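Side-chain contacts in sulfotransferase (Mus musculus, PDB 5X2B), which probably catalyses the transfer of sulfuryl groups, as other cytosolic sulfotransferases do, and here carries adenosine-3'-5'-diphosphate, the nucleotide product of that reaction: residues I66-I71 and I228-S233; L90-L95 and E161-D166; E134-F139 and N249-K254; K179-S184 and K203-T208. All coordinates share one frame; numbering follows the deposited sequence.

Interaction 1 of 4, residues I66-I71 and I228-S233; sequences IELGDI and ICALTS
Leu68 reaches across to Ala230 as a worked example of how two irregular loops can join through one small apolar patch and one water. At its root, Leu68 CB lies 3.9 Å from Ala230 CB, where the two CB atoms face each other across the gap. With CG anti to the backbone N (chi1 176°), the branch then runs on past the alanine, and CD1 settles over its backbone, 3.7 Å from Ala230 O and 4.0 Å from Ala230 CA. The leucine side chain also packs on Val227, which extends the apolar surface beyond the alanine methyl.

Beside this patch the neighbouring Glu67 supplies the polar half. Its OE2 accepts from a water at 2.8 Å, and the same water accepts from Ala230 N at 3.1 Å, so the two loops are bridged without touching through polar atoms directly. The carboxylate is buried but well provided for: OE1 is hydrogen-bonded to Thr88 OG1, and OE2 also pairs with His89 N and, weakly, with Tyr150 OH.

The chemistry is therefore divided. Van der Waals packing brings leucine and alanine together, while a buried acid surrounded by several polar partners, probably ionised, uses a water to hold the backbone amide of Ala230 in the facing loop.

Interaction 2 of 4, residues L90-L95 and E161-D166; sequences LNYEML and EEHKND
In the turn that presents Tyr92 to His163, the shortest sound polar bond runs from Met94 N to Asn91 OD1, 2.8 Å long with an N-H...O angle of 150°. This is an Asx motif: the asparagine side chain accepts from the amide three residues on, and Leu95 N is bound to Asn91 O at 3.0 Å. The contact itself is aromatic. Tyr92 and His163 approach from opposite directions and overlap as an offset stack, centroids 3.8 Å apart and planes inclined by 27°. Because the planes are not parallel, one corner closes more than the rest: His163 NE2 stands above the rim of the phenol, 2.9 Å from Tyr92 CE2, unusually close for a stack, so the packing here is tight and perhaps strained. Farther out, His163 CE1 lies 3.3 Å from Tyr92 OH. A chi1 near 180° (-164°) swings the phenol of Tyr92 away from its backbone N and carries the ring out from the turn toward the imidazole. On its opposite face the imidazole is covered by Glu162 CB, while Asp166 OD2 lies in plane at its edge. Replacing Tyr92 with serine would probably strip the imidazole of its stacking partner and leave it freer to turn. Lys100 makes a cation-pi contact with Tyr92, and Trp160 an edge-to-face one. The pair thus bridges, at the surface, the loop between strand 83-88 and helix 97-102 and the loop between helix 153-161 and strand 169-173.

Interaction 3 of 4, residues E134-F139 and N249-K254; sequences ETWAAF and NYFTPK
Tyr250 is the first residue of segment 249-254 to meet Trp136, and it does so twice. Its CB sits over the five-membered ring of the indole, 4.1 Å from the centroid and 11° off the normal, a CH-pi contact. Its ring then turns an edge toward the same indole, centroids 5.8 Å apart and planes at 63°, while the phenol OH is hydrogen-bonded to His122 NE2. At Phe251 the roles are exchanged: the six-membered ring of Trp136 offers its edge to the phenyl face, planes at 65°, with Trp136 CZ2 3.5 Å from Phe251 CE1. Thr252 follows as the N-cap of helix 253-266. Its backbone N donates to Gln255 OE1, the same oxygen that accepts from Trp136 NE1, so one amide group ties the indole to the start of this helix. An alanine in place of Trp136 is likely to leave the Phe251 face without its edge partner and Gln255 OE1 with one donor fewer. Phe259 meets Phe251 edge-to-face, continuing the series. The whole is an aromatic cluster of T-shaped contacts, joining the beginnings of helices 136-145 and 253-266 at the protein surface.

Interaction 4 of 4, residues K179-S184 and K203-T208; sequences KDFVKS and KIARST
Phe181 contributes the most surface to this contact, and its ring lies against Ala205 and Thr208 on the facing segment. A chi1 of 168° points the phenyl group away from its own backbone N and sends it out from the first turn of helix 181-191 toward helix 198-208. One flank of the ring meets the alanine: CE1 is 4.0 Å from Ala205 CA and 4.1 Å from Ala205 CB, so the ring rests on backbone as much as on the methyl. The far end of the ring comes up to the threonine, with Phe181 CZ 3.7 Å from Thr208 OG1 and the two side chains crossing at about a right angle.

That hydroxyl is already engaged. Thr208 OG1 donates at 2.7 Å to Ile204 O, four residues back, arriving from above the carbonyl plane. At the other end of the contact Asp180 caps the helix that bears Phe181, its OD1 accepting from Lys183 N at 3.2 Å, again from above the plane of the acceptor group.

Thr208 is one of the residues lining the pocket of the bound adenosine-3'-5'-diphosphate, which it touches; Arg54 packs on it as well. Phe181 thus packs against a residue of the nucleotide pocket by van der Waals contact alone, and the threonine's hydroxyl proton is spent within its own segment instead of being offered to the aromatic ring.

How the interactions relate
All four contacts lie in the sulfotransferase domain, round the central parallel sheet, and illustrate how distant loops and helix ends are tied in one fold. Interactions 1 and 2 are neighbours, centres about 20 Å apart, and touch where Glu67 packs on Leu90; along the chain interaction 2 nests inside the loop closed by interaction 1. Interaction 3 is the most distant, 29 to 32 Å from the others between centres, and its segments alternate with those of interactions 1 and 2. Interaction 4, 26 to 27 Å from interactions 1 and 2, follows interaction 2 and nests within interactions 1 and 3. It alone includes a residue of the nucleotide pocket; interactions 1 and 3 lie farther off.

Interaction 1 of 4, residues I66-I71 and I228-S233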
loop_
_atom_site.group_PDB
_atom_site.type_symbol
_atom_site.label_atom_id
_atom_site.label_comp_id
_atom_site.label_asym_id
_atom_site.label_seq_id
_atom_site.Cartn_x
_atom_site.Cartn_y
_atom_site.Cartn_z
ATOM N N ILE A 66 0.839 -1.902 11.096
ATOM C CA ILE A 66 0.417 -1.273 12.339
ATOM C C ILE A 66 -1.064 -1.403 12.709
ATOM O O ILE A 66 -1.388 -1.259 13.884
ATOM C CB ILE A 66 0.701 0.218 12.317
ATOM C CG1 ILE A 66 0.170 0.871 13.600
ATOM C CG2 ILE A 66 0.011 0.854 11.139
ATOM C CD1 ILE A 66 1.020 2.056 14.113
ATOM N N GLU A 67 -1.967 -1.623 11.742
ATOM C CA GLU A 67 -3.380 -1.825 12.093
ATOM C C GLU A 67 -3.746 -3.308 12.242
ATOM O O GLU A 67 -4.914 -3.660 12.416
ATOM C CB GLU A 67 -4.314 -1.165 11.086
ATOM C CG GLU A 67 -4.343 -1.825 9.724
ATOM C CD GLU A 67 -3.326 -1.256 8.792
ATOM O OE1 GLU A 67 -2.475 -0.497 9.266
ATOM O OE2 GLU A 67 -3.377 -1.545 7.583
ATOM N N LEU A 68 -2.721 -4.160 12.209
ATOM C CA LEU A 68 -2.829 -5.618 12.365
ATOM C C LEU A 68 -2.755 -6.063 13.846
ATOM O O LEU A 68 -1.712 -5.910 14.478
ATOM C CB LEU A 68 -1.663 -6.269 11.606
ATOM C CG LEU A 68 -1.437 -7.781 11.647
ATOM C CD1 LEU A 68 -2.636 -8.461 11.071
ATOM C CD2 LEU A 68 -0.179 -8.235 10.878
ATOM N N GLY A 69 -3.850 -6.609 14.388
ATOM C CA GLY A 69 -3.812 -7.344 15.644
ATOM C C GLY A 69 -4.570 -6.762 16.818
ATOM O O GLY A 69 -5.631 -6.152 16.640
ATOM N N ASP A 70 -4.031 -7.021 18.019
ATOM C CA ASP A 70 -4.516 -6.487 19.300
ATOM C C ASP A 70 -3.839 -5.176 19.655
ATOM O O ASP A 70 -2.751 -4.887 19.182
ATOM C CB ASP A 70 -4.128 -7.418 20.440
ATOM C CG ASP A 70 -5.173 -8.426 20.754
ATOM O OD1 ASP A 70 -4.994 -9.590 20.340
ATOM O OD2 ASP A 70 -6.157 -8.053 21.436
ATOM N N ILE A 71 -4.462 -4.412 20.529
ATOM C CA ILE A 71 -3.787 -3.326 21.221
ATOM C C ILE A 71 -2.261 -3.541 21.482
ATOM O O ILE A 71 -1.449 -2.620 21.321
ATOM C CB ILE A 71 -4.497 -3.138 22.546
ATOM C CG1 ILE A 71 -4.764 -4.512 23.201
ATOM C CG2 ILE A 71 -5.803 -2.436 22.307
ATOM C CD1 ILE A 71 -6.142 -5.188 22.835
ATOM N N ILE A 228 3.588 -8.266 6.141
ATOM C CA ILE A 228 3.698 -6.839 5.904
ATOM C C ILE A 228 2.407 -6.216 5.442
ATOM O O ILE A 228 2.220 -5.016 5.538
ATOM C CB ILE A 228 4.856 -6.503 4.958
ATOM C CG1 ILE A 228 4.911 -7.454 3.766
ATOM C CG2 ILE A 228 6.149 -6.578 5.740
ATOM C CD1 ILE A 228 6.147 -7.238 2.921
ATOM N N CYS A 229 1.491 -7.027 4.962
ATOM C CA CYS A 229 0.182 -6.493 4.683
ATOM C C CYS A 229 -0.711 -7.205 5.639
ATOM O O CYS A 229 -0.662 -8.426 5.746
ATOM C CB CYS A 229 -0.194 -6.701 3.223
ATOM S SG CYS A 229 -1.914 -6.402 2.799
ATOM N N ALA A 230 -1.478 -6.424 6.383
ATOM C CA ALA A 230 -2.309 -6.967 7.428
ATOM C C ALA A 230 -3.175 -8.080 6.857
ATOM O O ALA A 230 -3.448 -9.079 7.514
ATOM C CB ALA A 230 -3.191 -5.868 8.062
ATOM N N LEU A 231 -3.598 -7.923 5.618
ATOM C CA LEU A 231 -4.531 -8.890 5.051
ATOM C C LEU A 231 -3.842 -10.187 4.761
ATOM O O LEU A 231 -4.431 -11.244 4.870
ATOM C CB LEU A 231 -5.085 -8.381 3.745
ATOM C CG LEU A 231 -5.704 -7.008 3.896
ATOM C CD1 LEU A 231 -5.793 -6.323 2.539
ATOM C CD2 LEU A 231 -7.039 -7.155 4.563
ATOM N N THR A 232 -2.581 -10.108 4.386
ATOM C CA THR A 232 -1.941 -11.259 3.803
ATOM C C THR A 232 -1.156 -12.072 4.806
ATOM O O THR A 232 -0.340 -11.532 5.570
ATOM C CB THR A 232 -0.983 -10.836 2.714
ATOM O OG1 THR A 232 0.358 -10.871 3.224
ATOM C CG2 THR A 232 -1.333 -9.429 2.242
ATOM N N SER A 233 -1.421 -13.375 4.755
ATOM C CA SER A 233 -0.722 -14.393 5.518
ATOM C C SER A 233 0.077 -15.314 4.595
ATOM O O SER A 233 1.025 -15.956 5.022
ATOM C CB SER A 233 -1.753 -15.220 6.285
ATOM O OG SER A 233 -2.789 -14.394 6.812
HETATM O O HOH W 1 -1.818 -3.327 6.125
#

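Interaction 2 of 4, residues L90-L95 and E161-D166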
loop_
_atom_site.group_PDB
_atom_site.type_symbol
_atom_site.label_atom_id
_atom_site.label_comp_id
_atom_site.label_asym_id
_atom_site.label_seq_id
_atom_site.Cartn_x
_atom_site.Cartn_y
_atom_site.Cartn_z
ATOM N N LEU A 90 -3.847 2.520 6.363
ATOM C CA LEU A 90 -4.808 3.418 6.969
ATOM C C LEU A 90 -4.983 4.598 6.077
ATOM O O LEU A 90 -4.098 4.927 5.298
ATOM C CB LEU A 90 -4.390 3.879 8.357
ATOM C CG LEU A 90 -4.467 2.792 9.420
ATOM C CD1 LEU A 90 -3.780 3.254 10.649
ATOM C CD2 LEU A 90 -5.892 2.465 9.727
ATOM N N ASN A 91 -6.150 5.220 6.183
ATOM C CA ASN A 91 -6.358 6.498 5.558
ATOM C C ASN A 91 -5.750 7.544 6.447
ATOM O O ASN A 91 -5.316 7.251 7.543
ATOM C CB ASN A 91 -7.830 6.763 5.335
ATOM C CG ASN A 91 -8.594 6.896 6.618
ATOM O OD1 ASN A 91 -8.035 7.021 7.700
ATOM N ND2 ASN A 91 -9.909 6.872 6.498
ATOM N N TYR A 92 -5.665 8.756 5.943
ATOM C CA TYR A 92 -5.123 9.841 6.695
ATOM C C TYR A 92 -5.741 9.961 8.093
ATOM O O TYR A 92 -5.051 9.865 9.126
ATOM C CB TYR A 92 -5.310 11.141 5.897
ATOM C CG TYR A 92 -4.414 12.198 6.470
ATOM C CD1 TYR A 92 -3.056 12.026 6.471
ATOM C CD2 TYR A 92 -4.929 13.314 7.083
ATOM C CE1 TYR A 92 -2.235 12.945 7.039
ATOM C CE2 TYR A 92 -4.107 14.250 7.648
ATOM C CZ TYR A 92 -2.769 14.055 7.623
ATOM O OH TYR A 92 -1.937 14.976 8.185
ATOM N N GLU A 93 -7.057 10.141 8.126
ATOM C CA GLU A 93 -7.779 10.437 9.362
ATOM C C GLU A 93 -7.431 9.494 10.472
ATOM O O GLU A 93 -7.350 9.872 11.637
ATOM C CB GLU A 93 -9.262 10.282 9.115
ATOM C CG GLU A 93 -10.031 10.003 10.374
ATOM C CD GLU A 93 -10.171 11.234 11.199
ATOM O OE1 GLU A 93 -11.087 12.019 10.870
ATOM O OE2 GLU A 93 -9.375 11.443 12.147
ATOM N N MET A 94 -7.252 8.237 10.108
ATOM C CA MET A 94 -7.044 7.221 11.102
ATOM C C MET A 94 -5.612 7.023 11.380
ATOM O O MET A 94 -5.245 6.442 12.352
ATOM C CB MET A 94 -7.676 5.941 10.635
ATOM C CG MET A 94 -9.173 6.062 10.735
ATOM S SD MET A 94 -10.039 4.568 10.240
ATOM C CE MET A 94 -9.249 4.352 8.649
ATOM N N LEU A 95 -4.787 7.516 10.504
ATOM C CA LEU A 95 -3.415 7.640 10.858
ATOM C C LEU A 95 -3.338 8.389 12.211
ATOM O O LEU A 95 -3.971 9.435 12.384
ATOM C CB LEU A 95 -2.723 8.423 9.771
ATOM C CG LEU A 95 -1.207 8.359 9.891
ATOM C CD1 LEU A 95 -0.668 7.087 9.342
ATOM C CD2 LEU A 95 -0.601 9.455 9.151
ATOM N N GLU A 161 -3.579 12.933 -0.621
ATOM C CA GLU A 161 -2.982 13.794 -1.559
ATOM C C GLU A 161 -2.898 15.139 -0.899
ATOM O O GLU A 161 -2.170 15.983 -1.346
ATOM C CB GLU A 161 -3.820 13.874 -2.816
ATOM C CG GLU A 161 -3.201 14.766 -3.891
ATOM C CD GLU A 161 -3.903 14.716 -5.287
ATOM O OE1 GLU A 161 -4.974 14.109 -5.397
ATOM O OE2 GLU A 161 -3.397 15.280 -6.284
ATOM N N GLU A 162 -3.648 15.369 0.170
ATOM C CA GLU A 162 -3.683 16.723 0.721
ATOM C C GLU A 162 -2.354 17.171 1.261
ATOM O O GLU A 162 -2.139 18.343 1.570
ATOM C CB GLU A 162 -4.684 16.796 1.846
ATOM C CG GLU A 162 -6.011 16.883 1.281
ATOM C CD GLU A 162 -7.028 17.258 2.304
ATOM O OE1 GLU A 162 -6.663 17.587 3.457
ATOM O OE2 GLU A 162 -8.208 17.232 1.929
ATOM N N HIS A 163 -1.463 16.228 1.426
ATOM C CA HIS A 163 -0.279 16.541 2.135
ATOM C C HIS A 163 0.839 16.197 1.204
ATOM O O HIS A 163 1.977 16.016 1.625
ATOM C CB HIS A 163 -0.227 15.731 3.437
ATOM C CG HIS A 163 -1.493 15.786 4.203
ATOM N ND1 HIS A 163 -1.799 16.814 5.072
ATOM C CD2 HIS A 163 -2.583 14.964 4.192
ATOM C CE1 HIS A 163 -3.008 16.613 5.556
ATOM N NE2 HIS A 163 -3.500 15.518 5.057
ATOM N N LYS A 164 0.512 16.092 -0.081
ATOM C CA LYS A 164 1.515 15.804 -1.078
ATOM C C LYS A 164 2.633 16.849 -1.105
ATOM O O LYS A 164 3.759 16.480 -1.405
ATOM C CB LYS A 164 0.912 15.662 -2.460
ATOM C CG LYS A 164 1.972 15.597 -3.539
ATOM C CD LYS A 164 1.605 14.629 -4.661
ATOM C CE LYS A 164 2.022 15.145 -6.060
ATOM N NZ LYS A 164 3.476 14.971 -6.447
ATOM N N ASN A 165 2.359 18.117 -0.754
ATOM C CA ASN A 165 3.424 19.141 -0.706
ATOM C C ASN A 165 4.082 19.384 0.632
ATOM O O ASN A 165 4.741 20.407 0.806
ATOM C CB ASN A 165 2.888 20.496 -1.163
ATOM C CG ASN A 165 3.995 21.471 -1.547
ATOM O OD1 ASN A 165 4.959 21.095 -2.210
ATOM N ND2 ASN A 165 3.842 22.739 -1.155
ATOM N N ASP A 166 3.943 18.456 1.575
ATOM C CA ASP A 166 4.600 18.568 2.876
ATOM C C ASP A 166 5.994 17.938 2.787
ATOM O O ASP A 166 6.190 17.001 2.032
ATOM C CB ASP A 166 3.725 17.904 3.942
ATOM C CG ASP A 166 2.407 18.631 4.134
ATOM O OD1 ASP A 166 2.189 19.662 3.472
ATOM O OD2 ASP A 166 1.576 18.173 4.923
#

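Interaction 3 of 4, residues E134-F139 and N249-K254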
loop_
_atom_site.group_PDB
_atom_site.type_symbol
_atom_site.label_atom_id
_atom_site.label_comp_id
_atom_site.label_asym_id
_atom_site.label_seq_id
_atom_site.Cartn_x
_atom_site.Cartn_y
_atom_site.Cartn_z
ATOM N N GLU A 134 -18.062 -13.731 -6.584
ATOM C CA GLU A 134 -18.085 -14.653 -7.745
ATOM C C GLU A 134 -17.527 -14.052 -9.068
ATOM O O GLU A 134 -16.663 -14.607 -9.766
ATOM C CB GLU A 134 -19.517 -15.131 -8.025
ATOM C CG GLU A 134 -20.251 -15.813 -6.881
ATOM C CD GLU A 134 -21.242 -16.862 -7.393
ATOM O OE1 GLU A 134 -21.393 -16.997 -8.632
ATOM O OE2 GLU A 134 -21.862 -17.556 -6.564
ATOM N N THR A 135 -18.068 -12.912 -9.431
ATOM C CA THR A 135 -17.808 -12.375 -10.738
ATOM C C THR A 135 -17.189 -11.011 -10.537
ATOM O O THR A 135 -17.317 -10.372 -9.477
ATOM C CB THR A 135 -19.095 -12.269 -11.566
ATOM O OG1 THR A 135 -19.961 -11.276 -11.008
ATOM C CG2 THR A 135 -19.825 -13.619 -11.574
ATOM N N TRP A 136 -16.494 -10.580 -11.567
ATOM C CA TRP A 136 -15.817 -9.298 -11.572
ATOM C C TRP A 136 -16.788 -8.134 -11.242
ATOM O O TRP A 136 -16.478 -7.222 -10.462
ATOM C CB TRP A 136 -15.151 -9.140 -12.953
ATOM C CG TRP A 136 -14.966 -7.728 -13.400
ATOM C CD1 TRP A 136 -15.497 -7.134 -14.501
ATOM C CD2 TRP A 136 -14.211 -6.738 -12.743
ATOM N NE1 TRP A 136 -15.100 -5.839 -14.574
ATOM C CE2 TRP A 136 -14.307 -5.564 -13.479
ATOM C CE3 TRP A 136 -13.447 -6.725 -11.570
ATOM C CZ2 TRP A 136 -13.681 -4.398 -13.123
ATOM C CZ3 TRP A 136 -12.826 -5.580 -11.206
ATOM C CH2 TRP A 136 -12.941 -4.422 -11.979
ATOM N N ALA A 137 -17.979 -8.203 -11.808
ATOM C CA ALA A 137 -18.865 -7.062 -11.827
ATOM C C ALA A 137 -19.451 -6.806 -10.452
ATOM O O ALA A 137 -19.912 -5.704 -10.143
ATOM C CB ALA A 137 -19.941 -7.318 -12.817
ATOM N N ALA A 138 -19.431 -7.847 -9.629
ATOM C CA ALA A 138 -19.939 -7.781 -8.274
ATOM C C ALA A 138 -18.994 -6.957 -7.441
ATOM O O ALA A 138 -19.370 -6.047 -6.714
ATOM C CB ALA A 138 -20.031 -9.181 -7.705
ATOM N N PHE A 139 -17.742 -7.320 -7.553
ATOM C CA PHE A 139 -16.708 -6.628 -6.849
ATOM C C PHE A 139 -16.551 -5.172 -7.283
ATOM O O PHE A 139 -16.308 -4.302 -6.462
ATOM C CB PHE A 139 -15.445 -7.377 -7.115
ATOM C CG PHE A 139 -14.264 -6.751 -6.531
ATOM C CD1 PHE A 139 -13.456 -5.924 -7.281
ATOM C CD2 PHE A 139 -13.947 -6.986 -5.233
ATOM C CE1 PHE A 139 -12.338 -5.356 -6.724
ATOM C CE2 PHE A 139 -12.847 -6.428 -4.672
ATOM C CZ PHE A 139 -12.032 -5.623 -5.420
ATOM N N ASN A 249 -8.793 -6.082 -19.802
ATOM C CA ASN A 249 -9.259 -7.411 -20.054
ATOM C C ASN A 249 -10.356 -7.788 -19.112
ATOM O O ASN A 249 -10.684 -8.947 -19.003
ATOM C CB ASN A 249 -8.090 -8.351 -20.032
ATOM C CG ASN A 249 -7.136 -8.001 -21.100
ATOM O OD1 ASN A 249 -6.272 -7.168 -20.917
ATOM N ND2 ASN A 249 -7.349 -8.539 -22.258
ATOM N N TYR A 250 -10.957 -6.777 -18.487
ATOM C CA TYR A 250 -12.076 -6.971 -17.577
ATOM C C TYR A 250 -13.186 -5.922 -17.601
ATOM O O TYR A 250 -14.289 -6.229 -17.201
ATOM C CB TYR A 250 -11.574 -6.977 -16.170
ATOM C CG TYR A 250 -10.689 -8.111 -15.802
ATOM C CD1 TYR A 250 -11.191 -9.226 -15.165
ATOM C CD2 TYR A 250 -9.325 -8.044 -16.052
ATOM C CE1 TYR A 250 -10.352 -10.271 -14.810
ATOM C CE2 TYR A 250 -8.479 -9.073 -15.702
ATOM C CZ TYR A 250 -8.993 -10.188 -15.087
ATOM O OH TYR A 250 -8.122 -11.203 -14.761
ATOM N N PHE A 251 -12.912 -4.691 -18.014
ATOM C CA PHE A 251 -13.923 -3.622 -17.980
ATOM C C PHE A 251 -14.812 -3.595 -19.229
ATOM O O PHE A 251 -14.323 -3.540 -20.367
ATOM C CB PHE A 251 -13.255 -2.254 -17.836
ATOM C CG PHE A 251 -12.986 -1.846 -16.410
ATOM C CD1 PHE A 251 -11.900 -2.330 -15.750
ATOM C CD2 PHE A 251 -13.819 -0.945 -15.744
ATOM C CE1 PHE A 251 -11.642 -1.948 -14.455
ATOM C CE2 PHE A 251 -13.567 -0.568 -14.469
ATOM C CZ PHE A 251 -12.483 -1.067 -13.817
ATOM N N THR A 252 -16.127 -3.605 -19.029
ATOM C CA THR A 252 -17.029 -3.548 -20.147
ATOM C C THR A 252 -17.234 -2.100 -20.463
ATOM O O THR A 252 -17.156 -1.265 -19.578
ATOM C CB THR A 252 -18.370 -4.132 -19.849
ATOM O OG1 THR A 252 -19.066 -3.260 -18.949
ATOM C CG2 THR A 252 -18.239 -5.567 -19.294
ATOM N N PRO A 253 -17.537 -1.802 -21.726
ATOM C CA PRO A 253 -17.569 -0.421 -22.177
ATOM C C PRO A 253 -18.395 0.335 -21.215
ATOM O O PRO A 253 -18.119 1.495 -21.008
ATOM C CB PRO A 253 -18.277 -0.521 -23.518
ATOM C CG PRO A 253 -17.899 -1.878 -24.003
ATOM C CD PRO A 253 -17.979 -2.722 -22.777
ATOM N N LYS A 254 -19.394 -0.310 -20.624
ATOM C CA LYS A 254 -20.268 0.378 -19.689
ATOM C C LYS A 254 -19.531 0.720 -18.416
ATOM O O LYS A 254 -19.426 1.891 -18.014
ATOM C CB LYS A 254 -21.419 -0.512 -19.343
ATOM C CG LYS A 254 -22.675 0.207 -19.345
ATOM C CD LYS A 254 -23.768 -0.634 -18.765
ATOM C CE LYS A 254 -25.155 -0.278 -19.348
ATOM N NZ LYS A 254 -25.366 -0.652 -20.794
#

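Interaction 4 of 4, residues K179-S184 and K203-T208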
loop_
_atom_site.group_PDB
_atom_site.type_symbol
_atom_site.label_atom_id
_atom_site.label_comp_id
_atom_site.label_asym_id
_atom_site.label_seq_id
_atom_site.Cartn_x
_atom_site.Cartn_y
_atom_site.Cartn_z
ATOM N N LYS A 179 8.070 1.407 -15.180
ATOM C CA LYS A 179 8.798 2.197 -16.192
ATOM C C LYS A 179 10.317 2.334 -16.003
ATOM O O LYS A 179 11.087 1.931 -16.852
ATOM C CB LYS A 179 8.193 3.626 -16.298
ATOM C CG LYS A 179 9.040 4.778 -15.637
ATOM C CD LYS A 179 8.228 6.066 -15.312
ATOM C CE LYS A 179 9.057 7.138 -14.546
ATOM N NZ LYS A 179 8.261 8.357 -14.175
ATOM N N ASP A 180 10.729 2.937 -14.903
ATOM C CA ASP A 180 12.111 3.323 -14.723
ATOM C C ASP A 180 12.299 3.230 -13.259
ATOM O O ASP A 180 12.161 4.196 -12.511
ATOM C CB ASP A 180 12.401 4.743 -15.186
ATOM C CG ASP A 180 13.892 5.028 -15.303
ATOM O OD1 ASP A 180 14.687 4.577 -14.441
ATOM O OD2 ASP A 180 14.260 5.710 -16.273
ATOM N N PHE A 181 12.557 2.012 -12.852
ATOM C CA PHE A 181 12.626 1.696 -11.465
ATOM C C PHE A 181 13.731 2.423 -10.725
ATOM O O PHE A 181 13.620 2.708 -9.551
ATOM C CB PHE A 181 12.905 0.218 -11.344
ATOM C CG PHE A 181 13.274 -0.179 -9.981
ATOM C CD1 PHE A 181 14.556 0.007 -9.515
ATOM C CD2 PHE A 181 12.318 -0.693 -9.141
ATOM C CE1 PHE A 181 14.880 -0.368 -8.262
ATOM C CE2 PHE A 181 12.634 -1.054 -7.863
ATOM C CZ PHE A 181 13.910 -0.897 -7.418
ATOM N N VAL A 182 14.831 2.668 -11.410
ATOM C CA VAL A 182 15.960 3.294 -10.789
ATOM C C VAL A 182 15.724 4.785 -10.522
ATOM O O VAL A 182 16.210 5.318 -9.532
ATOM C CB VAL A 182 17.149 3.164 -11.710
ATOM C CG1 VAL A 182 18.277 4.066 -11.245
ATOM C CG2 VAL A 182 17.572 1.728 -11.768
ATOM N N LYS A 183 15.033 5.464 -11.435
ATOM C CA LYS A 183 14.780 6.890 -11.289
ATOM C C LYS A 183 13.940 7.039 -10.056
ATOM O O LYS A 183 14.127 7.926 -9.244
ATOM C CB LYS A 183 14.024 7.428 -12.481
ATOM C CG LYS A 183 13.514 8.841 -12.254
ATOM C CD LYS A 183 12.226 9.144 -13.023
ATOM C CE LYS A 183 12.490 9.361 -14.481
ATOM N NZ LYS A 183 13.540 10.395 -14.717
ATOM N N SER A 184 13.007 6.125 -9.913
ATOM C CA SER A 184 12.241 5.989 -8.673
ATOM C C SER A 184 13.051 5.756 -7.424
ATOM O O SER A 184 12.993 6.508 -6.457
ATOM C CB SER A 184 11.335 4.779 -8.784
ATOM O OG SER A 184 10.433 4.953 -9.847
ATOM N N LYS A 203 21.739 -3.504 -7.735
ATOM C CA LYS A 203 21.703 -4.800 -7.102
ATOM C C LYS A 203 20.338 -4.969 -6.575
ATOM O O LYS A 203 19.804 -6.058 -6.502
ATOM C CB LYS A 203 22.680 -4.824 -5.954
ATOM C CG LYS A 203 23.401 -6.077 -5.882
ATOM C CD LYS A 203 24.554 -5.922 -4.946
ATOM C CE LYS A 203 25.673 -5.113 -5.562
ATOM N NZ LYS A 203 26.951 -5.391 -4.814
ATOM N N ILE A 204 19.751 -3.858 -6.205
ATOM C CA ILE A 204 18.450 -3.919 -5.599
ATOM C C ILE A 204 17.473 -4.205 -6.678
ATOM O O ILE A 204 16.502 -4.927 -6.499
ATOM C CB ILE A 204 18.035 -2.583 -5.106
ATOM C CG1 ILE A 204 19.205 -1.897 -4.430
ATOM C CG2 ILE A 204 16.845 -2.747 -4.174
ATOM C CD1 ILE A 204 19.049 -1.873 -2.992
ATOM N N ALA A 205 17.712 -3.547 -7.799
ATOM C CA ALA A 205 16.881 -3.717 -8.972
ATOM C C ALA A 205 16.854 -5.211 -9.303
ATOM O O ALA A 205 15.794 -5.830 -9.341
ATOM C CB ALA A 205 17.448 -2.907 -10.108
ATOM N N ARG A 206 18.041 -5.774 -9.510
ATOM C CA ARG A 206 18.219 -7.220 -9.645
ATOM C C ARG A 206 17.375 -7.955 -8.565
ATOM O O ARG A 206 16.410 -8.643 -8.885
ATOM C CB ARG A 206 19.738 -7.532 -9.574
ATOM C CG ARG A 206 20.202 -8.955 -9.999
ATOM C CD ARG A 206 21.760 -9.092 -10.192
ATOM N NE ARG A 206 22.176 -10.339 -10.875
ATOM C CZ ARG A 206 23.442 -10.734 -11.058
ATOM N NH1 ARG A 206 24.458 -9.997 -10.621
ATOM N NH2 ARG A 206 23.702 -11.873 -11.676
ATOM N N SER A 207 17.678 -7.755 -7.291
ATOM C CA SER A 207 17.001 -8.507 -6.240
ATOM C C SER A 207 15.468 -8.329 -6.180
ATOM O O SER A 207 14.744 -9.196 -5.663
ATOM C CB SER A 207 17.624 -8.112 -4.925
ATOM O OG SER A 207 18.188 -6.809 -5.057
ATOM N N THR A 208 14.939 -7.236 -6.715
ATOM C CA THR A 208 13.530 -6.949 -6.447
ATOM C C THR A 208 12.579 -7.153 -7.621
ATOM O O THR A 208 11.388 -6.903 -7.489
ATOM C CB THR A 208 13.325 -5.511 -5.900
ATOM O OG1 THR A 208 13.849 -4.554 -6.830
ATOM C CG2 THR A 208 14.017 -5.358 -4.583
#